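Local coordinates for protein PAN2-PAN3 deadenylation complex catalytic subunit pan2 (Neurospora crassa, PDB 4CZX) that is the catalytic subunit of a deadenylation complex that probably shortens mRNA poly(A) tails, represented here by its N-terminal WD40 beta-propeller domain, at residues 48-52 / 64-70. Numbering follows the deposited sequence.
Sequences KGFAG and AFRIHPE
R66 crosses F50 at about a right angle: its CB makes a CH-pi contact over the phenyl face, 4.2 Å from the F50 ring centroid, while the guanidinium, turned 80° to that ring, takes the F50 edge on one face, CD2 of F50 lying 3.4 Å from NH2 of R66, and E70 CB on the other. With CG anti to the backbone N (chi1 -165°), the arginine chain runs past F50 before bending at chi3, which brings NH1 to K48 O in a weak, bent hydrogen bond of 2.9 Å. K48 NZ and E70 OE1 form a salt bridge at 3.0 Å whose hydrogen bond is weak, the two chains side by side. In the backbone, A51 and F65 form an antiparallel hydrogen-bonded pair, and I67 N donates almost straight (167°) to G49 O at 3.0 Å. G49 has a positive phi, and any CB there would collide with H68 NE2, which is hydrogen-bonded to G73 O. K48 and R66 both form salt bridges with D24. A leucine in place of R66 would probably leave K48 O without this donor and D24 with one cation fewer. Strands 50-55 and 60-66 are the outer hairpin of a four-stranded propeller blade, where the carboxylates of D24 and E70 probably offset two cations only 4.3 Å apart (K48 NZ to R66 NH2).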
loop_
_atom_site.group_PDB
_atom_site.type_symbol
_atom_site.label_atom_id
_atom_site.label_comp_id
_atom_site.label_asym_id
_atom_site.label_seq_id
_atom_site.Cartn_x
_atom_site.Cartn_y
_atom_site.Cartn_z
ATOM N N LYS A 48 10.446 -10.880 -16.213
ATOM C CA LYS A 48 10.686 -10.379 -14.859
ATOM C C LYS A 48 10.582 -11.507 -13.831
ATOM O O LYS A 48 10.527 -11.269 -12.624
ATOM C CB LYS A 48 9.707 -9.249 -14.508
ATOM C CG LYS A 48 9.976 -7.941 -15.278
ATOM C CD LYS A 48 8.741 -7.038 -15.274
ATOM C CE LYS A 48 8.472 -6.437 -13.893
ATOM N NZ LYS A 48 7.030 -6.063 -13.676
ATOM N N GLY A 49 10.544 -12.738 -14.303
ATOM C CA GLY A 49 10.585 -13.864 -13.383
ATOM C C GLY A 49 9.260 -14.433 -12.898
ATOM O O GLY A 49 9.239 -15.218 -11.948
ATOM N N PHE A 50 8.147 -14.076 -13.529
ATOM C CA PHE A 50 6.916 -14.810 -13.204
ATOM C C PHE A 50 6.941 -16.189 -13.865
ATOM O O PHE A 50 7.365 -16.329 -15.019
ATOM C CB PHE A 50 5.665 -14.043 -13.652
ATOM C CG PHE A 50 4.719 -13.735 -12.530
ATOM C CD1 PHE A 50 3.831 -14.703 -12.066
ATOM C CD2 PHE A 50 4.713 -12.488 -11.943
ATOM C CE1 PHE A 50 2.959 -14.413 -11.021
ATOM C CE2 PHE A 50 3.843 -12.190 -10.899
ATOM C CZ PHE A 50 2.963 -13.149 -10.439
ATOM N N ALA A 51 6.506 -17.199 -13.115
ATOM C CA ALA A 51 6.300 -18.542 -13.639
ATOM C C ALA A 51 4.811 -18.811 -13.701
ATOM O O ALA A 51 4.100 -18.619 -12.698
ATOM C CB ALA A 51 6.985 -19.582 -12.754
ATOM N N GLY A 52 4.326 -19.219 -14.867
ATOM C CA GLY A 52 2.946 -19.665 -14.990
ATOM C C GLY A 52 2.883 -21.114 -15.455
ATOM O O GLY A 52 3.637 -21.502 -16.341
ATOM N N ALA A 64 0.551 -19.852 -10.651
ATOM C CA ALA A 64 1.424 -18.795 -11.145
ATOM C C ALA A 64 1.993 -18.024 -9.972
ATOM O O ALA A 64 1.268 -17.700 -9.021
ATOM C CB ALA A 64 0.672 -17.868 -12.103
ATOM N N PHE A 65 3.295 -17.752 -10.029
ATOM C CA PHE A 65 3.976 -17.054 -8.941
ATOM C C PHE A 65 5.332 -16.548 -9.401
ATOM O O PHE A 65 5.944 -17.118 -10.298
ATOM C CB PHE A 65 4.130 -17.969 -7.711
ATOM C CG PHE A 65 4.571 -19.375 -8.043
ATOM C CD1 PHE A 65 5.919 -19.705 -8.095
ATOM C CD2 PHE A 65 3.638 -20.362 -8.296
ATOM C CE1 PHE A 65 6.330 -21.022 -8.407
ATOM C CE2 PHE A 65 4.039 -21.669 -8.630
ATOM C CZ PHE A 65 5.383 -21.997 -8.673
ATOM N N ARG A 66 5.792 -15.468 -8.784
ATOM C CA ARG A 66 7.079 -14.899 -9.140
ATOM C C ARG A 66 8.178 -15.644 -8.399
ATOM O O ARG A 66 8.056 -15.915 -7.211
ATOM C CB ARG A 66 7.125 -13.400 -8.823
ATOM C CG ARG A 66 8.304 -12.718 -9.518
ATOM C CD ARG A 66 8.386 -11.199 -9.169
ATOM N NE ARG A 66 7.224 -10.432 -9.619
ATOM C CZ ARG A 66 6.983 -10.112 -10.887
ATOM N NH1 ARG A 66 7.812 -10.518 -11.835
ATOM N NH2 ARG A 66 5.909 -9.395 -11.212
ATOM N N ILE A 67 9.254 -15.993 -9.095
ATOM C CA ILE A 67 10.262 -16.864 -8.490
ATOM C C ILE A 67 11.556 -16.129 -8.079
ATOM O O ILE A 67 12.456 -16.737 -7.496
ATOM C CB ILE A 67 10.581 -18.079 -9.437
ATOM C CG1 ILE A 67 11.028 -17.645 -10.841
ATOM C CG2 ILE A 67 9.334 -18.946 -9.575
ATOM C CD1 ILE A 67 12.494 -17.242 -10.964
ATOM N N HIS A 68 11.653 -14.832 -8.367
ATOM C CA HIS A 68 12.765 -14.026 -7.850
ATOM C C HIS A 68 12.353 -12.547 -7.875
ATOM O O HIS A 68 11.328 -12.225 -8.467
ATOM C CB HIS A 68 14.070 -14.283 -8.640
ATOM C CG HIS A 68 14.018 -13.901 -10.090
ATOM N ND1 HIS A 68 14.949 -14.360 -11.001
ATOM C CD2 HIS A 68 13.178 -13.096 -10.783
ATOM C CE1 HIS A 68 14.670 -13.872 -12.194
ATOM N NE2 HIS A 68 13.610 -13.091 -12.089
ATOM N N PRO A 69 13.125 -11.656 -7.221
ATOM C CA PRO A 69 12.780 -10.223 -7.301
ATOM C C PRO A 69 12.692 -9.765 -8.751
ATOM O O PRO A 69 13.530 -10.177 -9.558
ATOM C CB PRO A 69 13.938 -9.537 -6.577
ATOM C CG PRO A 69 14.492 -10.581 -5.669
ATOM C CD PRO A 69 14.307 -11.890 -6.372
ATOM N N GLU A 70 11.701 -8.943 -9.095
ATOM C CA GLU A 70 11.470 -8.637 -10.512
ATOM C C GLU A 70 12.637 -7.887 -11.161
ATOM O O GLU A 70 12.801 -7.942 -12.375
ATOM C CB GLU A 70 10.175 -7.844 -10.697
ATOM C CG GLU A 70 10.179 -6.457 -10.116
ATOM C CD GLU A 70 8.767 -5.962 -9.870
ATOM O OE1 GLU A 70 8.066 -5.628 -10.850
ATOM O OE2 GLU A 70 8.347 -5.940 -8.696
#